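PDB 6GL2: endoglucanase, family GH5 from Zobellia galactanivorans, which probably hydrolyses beta-linked glucans of the hemicellulose type, such as mixed-linked glucan, with a family 5 glycoside hydrolase barrel. Local coordinates for residues A[51-54]-A[55-58]; A[318-321]-A[322-325]; A[87-90]-A[91-95]; A[27-30]-A[31-34]; A[308-312]-A[313-317]. One frame throughout, in Å; residues are numbered along the deposited sequence. Where two conformers were deposited one is given.

Interaction 1 (A[51-54]-A[55-58]); sequences IDEI and AKMG
Glu53 and Lys56 form a salt bridge one turn apart on the helix, with Glu53 OE2 2.7 Å from Lys56 NZ. The ammonium meets this oxygen on its syn side, 24° out of the carboxylate plane. A water closes the ring. It donates to Glu53 OE1 at 2.7 Å and accepts from Lys56 NZ at 3.0 Å, so both carboxylate oxygens are engaged. Glu53 bends at CG (chi2 -54°), which swings its carboxylate back toward the lysine. Lys56 runs its CG and CD past Asp52 O before its own bend at chi3 (69°) brings NZ round. With an alanine at Glu53, the Lys56 ammonium would probably lose its ion partner and be free to turn into solvent. Asp52 takes a different mate, Lys48, and also bonds Asn98. Beneath these groups lie the regular helix bonds: Ala55 N to Ile51 O at 3.1 Å, Lys56 N to Asp52 O at 2.9 Å and Met57 N to Glu53 O at 3.1 Å. Ile51 and Ile54 are buried. Ile51 packs on Phe94 and Ala95 of helix 82-96, and Ile54 on Trp326. The helix ends at Gly58, whose positive phi closes a Schellman motif. This is the C-terminal end of helix 48-57, the crossover between strands 24-26 and 61-64 in a TIM barrel.

Interaction 2 (A[318-321]-A[322-325]); sequences IFNR and NTLE
Asn320 turns its amide toward the backbone N-H groups two and three residues on, and its OD1 takes that of Thr323 N at 3.0 Å. This donor stands 58° out of the amide plane, so it comes from above. A weak bond from Asn322 N reaches the same oxygen at 2.9 Å. The amide is carried there because CG lies opposite the backbone N (chi1 -172°). A water donates to both Asn320 OD1 and Asn322 OD1 and ties the two amides together. Thr323 crosses the Asn320 side chain at about a right angle, with OG1 3.2 Å from Asn320 CG. Its chi1 of 71° sets OG1 between the backbone N and the carbonyl carbon. From there OG1 accepts from Glu325 N at 3.3 Å, an ST turn. The backbone closes the loop: Asn320 N donates to Glu325 O at 2.7 Å, almost in line with the carbonyl bond. Leu324 N gives a weak bond to Asn320 O. Phe319 and Leu324 lie side by side, pointing the same way, with Phe319 CZ 4.0 Å from Leu324 CD2. Arg321 is extended from CG to NE, and its NH2 bonds Gly28 O. The loop joins strand 304-307 to helix 329-336. Phe319 is wedged against Trp25 of strand 24-26 and Glu53 and Ile54 of helix 48-57, while Leu324 rests on Met50 of that helix.

Interaction 3 (A[87-90]-A[91-95]); sequences KVEA and IANFA
Residues Lys87 to Ala95 are a continuous piece of alpha helix, linked by successive i to i+4 bonds. Ile91 N donates to Lys87 O, Ala92 N to Val88 O and Asn93 N to Glu89 O. Phe94 N donates to Ala90 O at 3.1 Å. This last bond is the most bent of the four at hydrogen, 145°. This helix, 82-96, is the crossover of a beta-alpha-beta unit of the TIM barrel, between strands 61-64 and 101-105. Val88, Ile91 and Ala92 are buried. Val88 packs on Ile104, and Ile91 and Ala92 pack on Leu64. Ile91 also lays CG1 beside Lys87 O at 3.5 Å. Glu89 and Asn93 lie side by side one turn apart and point the same way. The extended Glu89 reaches beyond the segment to Arg137, by a salt bridge, and to Tyr141, by a hydrogen bond from its hydroxyl. Lys87 pairs with Glu38. Phe94 holds its CG beside its own backbone N (chi1 -63°), which folds the ring back toward the preceding turn. The ring packs on Lys48 of helix 48-57. Putting a serine at Phe94 would probably open a gap beside Lys48 and leave the Ala90 carbonyl without its ring cover. That carbonyl oxygen stands over one face of the ring, offset toward the rim, with Ala90 O 3.3 Å from Phe94 CD1.

Interaction 4 (A[27-30]-A[31-34]); sequences LGNA and MDTY
Asp32 folds its carboxylate back over the chain and takes the N-H groups of two successive residues. Asn29 N donates to Asp32 OD2 at 2.9 Å, and Ala30 N donates to Asp32 OD1 at 2.8 Å. A type I beta turn from Ala30 to Thr33 brings Asp32 back to them. It belongs to the loop that follows strand 24-26, the first strand of the TIM barrel. The two N-H groups meet the carboxylate differently. Asn29 N uses the syn lone pair of OD2. Ala30 N comes from above the plane, 38° out of it. Asp32 reaches them because its chi1 of 50° puts CG between its own N and carbonyl carbon. These two bonds from the backbone fix the rotation of the carboxylate. The Asn29 side chain crosses Asp32 obliquely, its amide plane turned 36° from the carboxylate. A water bridges the pair, donating to Asn29 OD1 and to Asp32 OD2. Another water links Leu27 O to Met31 N. The Met31 side chain, in the conformer modelled here, packs on Trp84, Lys87, Val88 and Ile91 of helix 82-96. On the far part of the turn, Thr33 holds Ala30 O twice, from the same face of the carbonyl plane. The Thr33 hydroxyl is also hydrogen-bonded to Glu38 O, so two carbonyls share it. Thr33 N is 3.0 Å from Ala30 O. Thr33 OG1 lies 2.8 Å from Ala30 O.

Interaction 5 (A[308-312]-A[313-317]); sequences WDNGN and VDEFG
Trp308 points the edge of its five-membered ring at one face of the Phe316 ring, a T-shaped pair. The centroids are 5.2 Å apart and the planes stand at 70°. Trp308 CD1 makes the touch, 3.7 Å from Phe316 CG and offset toward the rim. Asn310 N, buried without a hydrogen-bond partner, lies over one face of the Trp308 ring, toward its rim. The amide of Asn310 lies at the Phe316 ring edge through ND2, its plane nearly perpendicular to the ring. A second flat pair, the Asn312 amide and the Glu315 carboxylate, is stacked with planes 17° apart. Asn310 links the two pairs. Its ND2 donates to the anti lone pair of Glu315 OE1 at 2.9 Å. Its OD1 accepts from Asn312 N and from Phe316 N, on opposite faces of the amide plane. Chi1 of 69° tucks CG between the backbone N and the carbonyl carbon, close enough for OD1 to serve both. Asn312 O is also gripped twice from opposite faces, by Glu315 N at 2.9 Å and Gly317 N at 2.8 Å. Asp309 OD1 accepts from Gly311 N, while its OD2 accepts from the backbone N of Ile318 and of Phe319. Two overlapping Asx turns, at Asp309 and Asn310, thus lead into a type I beta turn from Asn312 to Glu315. Together they shape the loop after strand 304-307, the eighth strand of the TIM barrel.

Overall arrangement
Along the chain the order is interaction 4, 1, 3, 5, 2. All five belong to one eight-stranded TIM barrel. Interactions 1, 2, 4 and 5 lie around the seam where strands 24-26 and 304-307 meet, and interaction 3 is one unit further round. Interactions 1 and 3 lie on neighbouring outer helices, 48-57 and 82-96, with centres about 15 Å apart, and touch through Ile51. Interactions 4 and 5 lie in the loops after the first and last strands, about 12 Å apart between centres, where Trp308 packs on Gly28 and Asp32. Interaction 2 continues the last loop, about 10 Å from interaction 5 between centres. Its contacts with interactions 1 and 4, and that of 4 with 5, join the first and last units of the barrel.

Interaction 1 (A[51-54]-A[55-58])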
loop_
_atom_site.group_PDB
_atom_site.type_symbol
_atom_site.label_atom_id
_atom_site.label_comp_id
_atom_site.label_asym_id
_atom_site.label_seq_id
_atom_site.Cartn_x
_atom_site.Cartn_y
_atom_site.Cartn_z
ATOM N N ILE A 51 -17.637 2.190 2.392
ATOM C CA ILE A 51 -16.977 2.042 1.088
ATOM C C ILE A 51 -17.731 2.654 -0.061
ATOM O O ILE A 51 -17.150 3.255 -0.985
ATOM C CB ILE A 51 -16.657 0.559 0.857
ATOM C CG1 ILE A 51 -15.812 -0.033 1.989
ATOM C CG2 ILE A 51 -15.970 0.417 -0.521
ATOM C CD1 ILE A 51 -14.566 0.769 2.356
ATOM N N ASP A 52 -19.069 2.620 -0.015
ATOM C CA ASP A 52 -19.880 3.261 -1.018
ATOM C C ASP A 52 -19.553 4.750 -1.148
ATOM O O ASP A 52 -19.474 5.249 -2.276
ATOM C CB ASP A 52 -21.405 3.198 -0.626
ATOM C CG ASP A 52 -21.980 1.814 -0.763
ATOM O OD1 ASP A 52 -21.436 0.874 -1.365
ATOM O OD2 ASP A 52 -23.097 1.636 -0.156
ATOM N N GLU A 53 -19.304 5.429 -0.033
ATOM C CA GLU A 53 -18.983 6.835 -0.116
ATOM C C GLU A 53 -17.618 7.064 -0.769
ATOM O O GLU A 53 -17.389 8.072 -1.478
ATOM C CB GLU A 53 -18.948 7.485 1.227
ATOM C CG GLU A 53 -20.336 7.514 1.862
ATOM C CD GLU A 53 -21.395 8.166 0.969
ATOM O OE1 GLU A 53 -21.105 9.225 0.378
ATOM O OE2 GLU A 53 -22.517 7.628 0.865
ATOM N N ILE A 54 -16.666 6.191 -0.512
ATOM C CA ILE A 54 -15.312 6.275 -1.143
ATOM C C ILE A 54 -15.494 6.205 -2.643
ATOM O O ILE A 54 -14.883 6.974 -3.424
ATOM C CB ILE A 54 -14.390 5.174 -0.610
ATOM C CG1 ILE A 54 -14.329 5.211 0.947
ATOM C CG2 ILE A 54 -12.973 5.326 -1.196
ATOM C CD1 ILE A 54 -13.908 6.502 1.565
ATOM N N ALA A 55 -16.267 5.219 -3.159
ATOM C CA ALA A 55 -16.501 5.086 -4.572
ATOM C C ALA A 55 -17.312 6.236 -5.098
ATOM O O ALA A 55 -16.993 6.716 -6.251
ATOM C CB ALA A 55 -17.237 3.772 -4.832
ATOM N N LYS A 56 -18.297 6.759 -4.421
ATOM C CA LYS A 56 -19.109 7.851 -4.947
ATOM C C LYS A 56 -18.322 9.082 -5.133
ATOM O O LYS A 56 -18.615 9.889 -5.985
ATOM C CB LYS A 56 -20.294 8.113 -4.006
ATOM C CG LYS A 56 -21.395 7.035 -4.064
ATOM C CD LYS A 56 -22.293 6.861 -2.821
ATOM C CE LYS A 56 -23.158 8.041 -2.651
ATOM N NZ LYS A 56 -24.021 7.942 -1.405
ATOM N N MET A 57 -17.291 9.290 -4.302
ATOM C CA MET A 57 -16.384 10.464 -4.380
ATOM C C MET A 57 -15.491 10.355 -5.591
ATOM O O MET A 57 -14.972 11.384 -6.041
ATOM C CB MET A 57 -15.637 10.596 -3.018
ATOM C CG MET A 57 -14.546 11.632 -3.011
ATOM S SD MET A 57 -15.081 13.321 -3.365
ATOM C CE MET A 57 -15.777 13.784 -1.771
ATOM N N GLY A 58 -15.311 9.175 -6.130
ATOM C CA GLY A 58 -14.559 9.002 -7.363
ATOM C C GLY A 58 -13.227 8.246 -7.276
ATOM O O GLY A 58 -12.539 8.144 -8.250
HETATM O O HOH W 1 -23.024 10.701 -0.894
#

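Interaction 2 (A[318-321]-A[322-325])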
loop_
_atom_site.group_PDB
_atom_site.type_symbol
_atom_site.label_atom_id
_atom_site.label_comp_id
_atom_site.label_asym_id
_atom_site.label_seq_id
_atom_site.Cartn_x
_atom_site.Cartn_y
_atom_site.Cartn_z
ATOM N N ILE A 318 -9.689 12.067 6.166
ATOM C CA ILE A 318 -10.468 12.984 5.349
ATOM C C ILE A 318 -11.922 12.577 5.157
ATOM O O ILE A 318 -12.776 13.431 4.881
ATOM C CB ILE A 318 -9.796 13.313 3.991
ATOM C CG1 ILE A 318 -9.672 12.077 3.120
ATOM C CG2 ILE A 318 -8.387 13.864 4.250
ATOM C CD1 ILE A 318 -9.182 12.400 1.722
ATOM N N PHE A 319 -12.223 11.310 5.470
ATOM C CA PHE A 319 -13.607 10.763 5.476
ATOM C C PHE A 319 -14.000 10.447 6.909
ATOM O O PHE A 319 -13.203 9.892 7.646
ATOM C CB PHE A 319 -13.628 9.506 4.645
ATOM C CG PHE A 319 -14.976 8.807 4.597
ATOM C CD1 PHE A 319 -16.109 9.460 4.099
ATOM C CD2 PHE A 319 -15.154 7.565 5.108
ATOM C CE1 PHE A 319 -17.329 8.815 4.069
ATOM C CE2 PHE A 319 -16.407 6.940 5.072
ATOM C CZ PHE A 319 -17.502 7.555 4.568
ATOM N N ASN A 320 -15.241 10.819 7.308
ATOM C CA ASN A 320 -15.733 10.512 8.594
ATOM C C ASN A 320 -16.536 9.194 8.555
ATOM O O ASN A 320 -17.650 9.123 8.035
ATOM C CB ASN A 320 -16.641 11.630 9.123
ATOM C CG ASN A 320 -17.010 11.417 10.533
ATOM O OD1 ASN A 320 -17.295 10.343 11.007
ATOM N ND2 ASN A 320 -17.184 12.578 11.272
ATOM N N ARG A 321 -15.924 8.121 9.016
ATOM C CA ARG A 321 -16.552 6.783 8.988
ATOM C C ARG A 321 -17.764 6.673 9.898
ATOM O O ARG A 321 -18.606 5.785 9.591
ATOM C CB ARG A 321 -15.491 5.707 9.356
ATOM C CG ARG A 321 -14.327 5.709 8.417
ATOM C CD ARG A 321 -13.287 4.698 8.783
ATOM N NE ARG A 321 -12.039 4.998 8.099
ATOM C CZ ARG A 321 -10.885 4.317 8.264
ATOM N NH1 ARG A 321 -10.839 3.168 8.925
ATOM N NH2 ARG A 321 -9.787 4.805 7.733
ATOM N N ASN A 322 -17.841 7.516 10.895
ATOM C CA ASN A 322 -18.988 7.442 11.832
ATOM C C ASN A 322 -20.219 8.174 11.324
ATOM O O ASN A 322 -21.329 7.692 11.545
ATOM C CB ASN A 322 -18.576 8.032 13.150
ATOM C CG ASN A 322 -17.559 7.130 13.908
ATOM O OD1 ASN A 322 -16.536 7.577 14.320
ATOM N ND2 ASN A 322 -17.862 5.881 13.936
ATOM N N THR A 323 -20.058 9.179 10.506
ATOM C CA THR A 323 -21.201 9.935 10.010
ATOM C C THR A 323 -21.415 9.801 8.522
ATOM O O THR A 323 -22.449 10.211 8.003
ATOM C CB THR A 323 -20.988 11.414 10.282
ATOM O OG1 THR A 323 -19.964 11.930 9.436
ATOM C CG2 THR A 323 -20.722 11.754 11.749
ATOM N N LEU A 324 -20.481 9.163 7.803
ATOM C CA LEU A 324 -20.542 9.021 6.376
ATOM C C LEU A 324 -20.417 10.296 5.600
ATOM O O LEU A 324 -20.733 10.301 4.433
ATOM C CB LEU A 324 -21.677 8.122 5.891
ATOM C CG LEU A 324 -21.822 6.796 6.607
ATOM C CD1 LEU A 324 -23.133 6.073 6.204
ATOM C CD2 LEU A 324 -20.606 5.931 6.455
ATOM N N GLU A 325 -19.984 11.369 6.220
ATOM C CA GLU A 325 -19.643 12.619 5.587
ATOM C C GLU A 325 -18.151 12.729 5.396
ATOM O O GLU A 325 -17.347 12.061 6.067
ATOM C CB GLU A 325 -20.142 13.779 6.461
ATOM C CG GLU A 325 -21.632 13.762 6.785
ATOM C CD GLU A 325 -22.494 14.079 5.640
ATOM O OE1 GLU A 325 -22.057 14.405 4.550
ATOM O OE2 GLU A 325 -23.781 14.107 5.799
HETATM O O HOH W 2 -15.891 10.565 13.865
#

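Interaction 3 (A[87-90]-A[91-95])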
loop_
_atom_site.group_PDB
_atom_site.type_symbol
_atom_site.label_atom_id
_atom_site.label_comp_id
_atom_site.label_asym_id
_atom_site.label_seq_id
_atom_site.Cartn_x
_atom_site.Cartn_y
_atom_site.Cartn_z
ATOM N N LYS A 87 -13.624 -11.703 7.206
ATOM C CA LYS A 87 -13.697 -10.245 7.335
ATOM C C LYS A 87 -12.978 -9.491 6.222
ATOM O O LYS A 87 -13.492 -8.488 5.733
ATOM C CB LYS A 87 -13.228 -9.783 8.690
ATOM C CG LYS A 87 -14.105 -10.257 9.843
ATOM C CD LYS A 87 -13.483 -9.897 11.176
ATOM C CE LYS A 87 -14.568 -9.542 12.166
ATOM N NZ LYS A 87 -14.083 -8.850 13.416
ATOM N N VAL A 88 -11.780 -9.930 5.923
ATOM C CA VAL A 88 -11.046 -9.329 4.850
ATOM C C VAL A 88 -11.856 -9.425 3.559
ATOM O O VAL A 88 -11.969 -8.474 2.772
ATOM C CB VAL A 88 -9.637 -9.926 4.710
ATOM C CG1 VAL A 88 -8.950 -9.371 3.447
ATOM C CG2 VAL A 88 -8.834 -9.767 5.984
ATOM N N GLU A 89 -12.342 -10.657 3.292
ATOM C CA GLU A 89 -13.088 -10.874 2.052
ATOM C C GLU A 89 -14.345 -9.998 1.968
ATOM O O GLU A 89 -14.672 -9.527 0.895
ATOM C CB GLU A 89 -13.363 -12.374 1.946
ATOM C CG GLU A 89 -14.097 -12.763 0.684
ATOM C CD GLU A 89 -14.103 -14.281 0.386
ATOM O OE1 GLU A 89 -14.064 -15.022 1.359
ATOM O OE2 GLU A 89 -14.408 -14.645 -0.805
ATOM N N ALA A 90 -15.036 -9.888 3.072
ATOM C CA ALA A 90 -16.209 -9.078 3.044
ATOM C C ALA A 90 -15.919 -7.633 2.625
ATOM O O ALA A 90 -16.668 -7.066 1.830
ATOM C CB ALA A 90 -16.876 -9.103 4.394
ATOM N N ILE A 91 -14.877 -7.030 3.209
ATOM C CA ILE A 91 -14.548 -5.657 2.857
ATOM C C ILE A 91 -14.087 -5.544 1.433
ATOM O O ILE A 91 -14.430 -4.658 0.671
ATOM C CB ILE A 91 -13.546 -5.046 3.845
ATOM C CG1 ILE A 91 -14.045 -5.070 5.250
ATOM C CG2 ILE A 91 -13.077 -3.656 3.390
ATOM C CD1 ILE A 91 -13.012 -4.813 6.313
ATOM N N ALA A 92 -13.279 -6.520 1.019
ATOM C CA ALA A 92 -12.882 -6.539 -0.380
ATOM C C ALA A 92 -14.070 -6.502 -1.339
ATOM O O ALA A 92 -14.091 -5.823 -2.360
ATOM C CB ALA A 92 -11.987 -7.737 -0.675
ATOM N N ASN A 93 -15.061 -7.331 -1.014
ATOM C CA ASN A 93 -16.296 -7.366 -1.832
ATOM C C ASN A 93 -17.061 -6.110 -1.770
ATOM O O ASN A 93 -17.612 -5.713 -2.801
ATOM C CB ASN A 93 -17.187 -8.556 -1.447
ATOM C CG ASN A 93 -16.704 -9.770 -2.138
ATOM O OD1 ASN A 93 -16.046 -10.557 -1.601
ATOM N ND2 ASN A 93 -16.825 -9.776 -3.473
ATOM N N PHE A 94 -17.045 -5.360 -0.677
ATOM C CA PHE A 94 -17.708 -4.051 -0.624
ATOM C C PHE A 94 -17.135 -3.174 -1.753
ATOM O O PHE A 94 -17.858 -2.408 -2.407
ATOM C CB PHE A 94 -17.506 -3.295 0.647
ATOM C CG PHE A 94 -18.045 -3.931 1.904
ATOM C CD1 PHE A 94 -19.076 -4.813 1.923
ATOM C CD2 PHE A 94 -17.477 -3.578 3.119
ATOM C CE1 PHE A 94 -19.568 -5.367 3.155
ATOM C CE2 PHE A 94 -17.936 -4.137 4.289
ATOM C CZ PHE A 94 -18.953 -4.970 4.241
ATOM N N ALA A 95 -15.836 -3.140 -1.893
ATOM C CA ALA A 95 -15.110 -2.389 -2.924
ATOM C C ALA A 95 -15.362 -2.906 -4.323
ATOM O O ALA A 95 -15.664 -2.163 -5.275
ATOM C CB ALA A 95 -13.646 -2.286 -2.607
#

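Interaction 4 (A[27-30]-A[31-34])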
loop_
_atom_site.group_PDB
_atom_site.type_symbol
_atom_site.label_atom_id
_atom_site.label_comp_id
_atom_site.label_asym_id
_atom_site.label_seq_id
_atom_site.Cartn_x
_atom_site.Cartn_y
_atom_site.Cartn_z
ATOM N N LEU A 27 -8.022 2.378 3.522
ATOM C CA LEU A 27 -8.793 2.057 4.722
ATOM C C LEU A 27 -7.842 1.851 5.922
ATOM O O LEU A 27 -7.618 0.716 6.358
ATOM C CB LEU A 27 -9.725 0.882 4.488
ATOM C CG LEU A 27 -10.718 0.525 5.569
ATOM C CD1 LEU A 27 -11.848 1.547 5.657
ATOM C CD2 LEU A 27 -11.236 -0.888 5.512
ATOM N N GLY A 28 -7.210 2.941 6.339
ATOM C CA GLY A 28 -6.213 2.810 7.368
ATOM C C GLY A 28 -6.759 2.694 8.777
ATOM O O GLY A 28 -7.851 3.164 9.045
ATOM N N ASN A 29 -5.939 2.170 9.659
ATOM C CA ASN A 29 -6.299 1.882 10.996
ATOM C C ASN A 29 -7.588 1.129 11.185
ATOM O O ASN A 29 -8.436 1.419 12.023
ATOM C CB ASN A 29 -6.292 3.169 11.838
ATOM C CG ASN A 29 -4.873 3.677 12.193
ATOM O OD1 ASN A 29 -3.883 3.193 11.727
ATOM N ND2 ASN A 29 -4.823 4.740 13.038
ATOM N N ALA A 30 -7.828 0.152 10.285
ATOM C CA ALA A 30 -8.945 -0.759 10.345
ATOM C C ALA A 30 -8.388 -2.174 10.494
ATOM O O ALA A 30 -8.007 -2.525 11.578
ATOM C CB ALA A 30 -9.901 -0.559 9.164
ATOM N N MET A 31 -8.376 -2.958 9.416
ATOM C CA MET A 31 -7.876 -4.316 9.469
ATOM C C MET A 31 -6.396 -4.397 9.741
ATOM O O MET A 31 -5.862 -5.452 10.071
ATOM C CB MET A 31 -8.238 -5.072 8.187
ATOM C CG MET A 31 -9.761 -5.173 7.954
ATOM S SD MET A 31 -10.577 -6.135 9.234
ATOM C CE MET A 31 -10.031 -7.825 8.671
ATOM N N ASP A 32 -5.684 -3.276 9.511
ATOM C CA ASP A 32 -4.268 -3.127 9.836
ATOM C C ASP A 32 -3.983 -2.802 11.308
ATOM O O ASP A 32 -2.824 -2.829 11.699
ATOM C CB ASP A 32 -3.637 -2.036 8.957
ATOM C CG ASP A 32 -4.422 -0.782 8.956
ATOM O OD1 ASP A 32 -5.680 -0.802 8.788
ATOM O OD2 ASP A 32 -3.802 0.335 9.101
ATOM N N THR A 33 -5.003 -2.529 12.095
ATOM C CA THR A 33 -4.797 -2.206 13.500
ATOM C C THR A 33 -3.942 -3.286 14.163
ATOM O O THR A 33 -4.174 -4.473 14.011
ATOM C CB THR A 33 -6.199 -2.115 14.134
ATOM O OG1 THR A 33 -6.900 -1.001 13.636
ATOM C CG2 THR A 33 -6.142 -2.041 15.720
ATOM N N TYR A 34 -2.944 -2.824 14.923
ATOM C CA TYR A 34 -2.035 -3.782 15.567
ATOM C C TYR A 34 -2.597 -4.165 16.931
ATOM O O TYR A 34 -2.086 -3.667 18.005
ATOM C CB TYR A 34 -0.618 -3.258 15.638
ATOM C CG TYR A 34 0.403 -4.326 15.975
ATOM C CD1 TYR A 34 0.719 -5.282 15.090
ATOM C CD2 TYR A 34 0.942 -4.398 17.229
ATOM C CE1 TYR A 34 1.644 -6.271 15.353
ATOM C CE2 TYR A 34 1.860 -5.413 17.521
ATOM C CZ TYR A 34 2.167 -6.356 16.582
ATOM O OH TYR A 34 3.113 -7.326 16.840
HETATM O O HOH W 3 -7.951 -2.059 6.665
HETATM O O HOH W 4 -1.860 1.567 10.452
#

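Interaction 5 (A[308-312]-A[313-317])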
loop_
_atom_site.group_PDB
_atom_site.type_symbol
_atom_site.label_atom_id
_atom_site.label_comp_id
_atom_site.label_asym_id
_atom_site.label_seq_id
_atom_site.Cartn_x
_atom_site.Cartn_y
_atom_site.Cartn_z
ATOM N N TRP A 308 -3.246 8.033 2.275
ATOM C CA TRP A 308 -3.355 7.383 3.563
ATOM C C TRP A 308 -4.378 8.041 4.422
ATOM O O TRP A 308 -4.234 9.195 4.784
ATOM C CB TRP A 308 -1.968 7.350 4.309
ATOM C CG TRP A 308 -2.062 6.728 5.609
ATOM C CD1 TRP A 308 -1.958 7.290 6.834
ATOM C CD2 TRP A 308 -2.288 5.318 5.833
ATOM N NE1 TRP A 308 -2.181 6.381 7.798
ATOM C CE2 TRP A 308 -2.328 5.144 7.250
ATOM C CE3 TRP A 308 -2.418 4.223 5.025
ATOM C CZ2 TRP A 308 -2.575 3.905 7.821
ATOM C CZ3 TRP A 308 -2.610 2.969 5.597
ATOM C CH2 TRP A 308 -2.633 2.821 6.980
ATOM N N ASP A 309 -5.439 7.296 4.761
ATOM C CA ASP A 309 -6.528 7.834 5.632
ATOM C C ASP A 309 -6.628 6.941 6.842
ATOM O O ASP A 309 -6.859 5.733 6.688
ATOM C CB ASP A 309 -7.852 7.867 4.851
ATOM C CG ASP A 309 -8.978 8.500 5.622
ATOM O OD1 ASP A 309 -9.162 8.074 6.816
ATOM O OD2 ASP A 309 -9.747 9.378 5.140
ATOM N N ASN A 310 -6.315 7.418 8.044
ATOM C CA ASN A 310 -6.380 6.627 9.227
ATOM C C ASN A 310 -7.598 6.787 10.043
ATOM O O ASN A 310 -7.672 6.307 11.213
ATOM C CB ASN A 310 -5.091 6.774 10.081
ATOM C CG ASN A 310 -4.936 8.091 10.705
ATOM O OD1 ASN A 310 -5.739 8.999 10.523
ATOM N ND2 ASN A 310 -3.921 8.225 11.548
ATOM N N GLY A 311 -8.576 7.516 9.521
ATOM C CA GLY A 311 -9.860 7.682 10.218
ATOM C C GLY A 311 -9.875 8.801 11.168
ATOM O O GLY A 311 -10.987 9.199 11.638
ATOM N N ASN A 312 -8.739 9.348 11.530
ATOM C CA ASN A 312 -8.616 10.350 12.617
ATOM C C ASN A 312 -8.476 11.727 11.980
ATOM O O ASN A 312 -7.517 12.040 11.284
ATOM C CB ASN A 312 -7.423 10.019 13.516
ATOM C CG ASN A 312 -7.281 10.989 14.631
ATOM O OD1 ASN A 312 -7.675 12.151 14.583
ATOM N ND2 ASN A 312 -6.728 10.525 15.755
ATOM N N VAL A 313 -9.512 12.546 12.139
ATOM C CA VAL A 313 -9.567 13.864 11.497
ATOM C C VAL A 313 -8.443 14.768 11.919
ATOM O O VAL A 313 -8.045 15.689 11.149
ATOM C CB VAL A 313 -10.951 14.523 11.706
ATOM C CG1 VAL A 313 -11.122 14.859 13.168
ATOM C CG2 VAL A 313 -11.153 15.686 10.716
ATOM N N ASP A 314 -7.889 14.540 13.084
ATOM C CA ASP A 314 -6.757 15.340 13.520
ATOM C C ASP A 314 -5.424 14.918 12.933
ATOM O O ASP A 314 -4.377 15.518 13.179
ATOM C CB ASP A 314 -6.684 15.334 15.057
ATOM C CG ASP A 314 -7.931 15.970 15.643
ATOM O OD1 ASP A 314 -8.512 16.870 15.048
ATOM O OD2 ASP A 314 -8.329 15.599 16.755
ATOM N N GLU A 315 -5.412 13.830 12.179
ATOM C CA GLU A 315 -4.230 13.257 11.575
ATOM C C GLU A 315 -4.473 13.166 10.072
ATOM O O GLU A 315 -4.278 14.150 9.393
ATOM C CB GLU A 315 -3.935 11.905 12.245
ATOM C CG GLU A 315 -3.567 12.093 13.693
ATOM C CD GLU A 315 -3.355 10.854 14.481
ATOM O OE1 GLU A 315 -3.367 9.730 13.913
ATOM O OE2 GLU A 315 -3.164 10.866 15.733
ATOM N N PHE A 316 -4.760 11.967 9.500
ATOM C CA PHE A 316 -4.875 11.752 8.093
ATOM C C PHE A 316 -6.291 11.515 7.579
ATOM O O PHE A 316 -6.519 11.309 6.373
ATOM C CB PHE A 316 -3.991 10.533 7.706
ATOM C CG PHE A 316 -2.501 10.815 7.748
ATOM C CD1 PHE A 316 -1.898 11.338 6.681
ATOM C CD2 PHE A 316 -1.788 10.591 8.897
ATOM C CE1 PHE A 316 -0.508 11.593 6.684
ATOM C CE2 PHE A 316 -0.435 10.904 8.931
ATOM C CZ PHE A 316 0.170 11.411 7.813
ATOM N N GLY A 317 -7.255 11.515 8.501
ATOM C CA GLY A 317 -8.603 11.187 8.133
ATOM C C GLY A 317 -9.286 12.338 7.372
ATOM O O GLY A 317 -9.392 13.492 7.887
HETATM O O HOH W 5 -11.773 11.566 13.783
HETATM O O HOH W 6 -5.586 7.784 15.581
#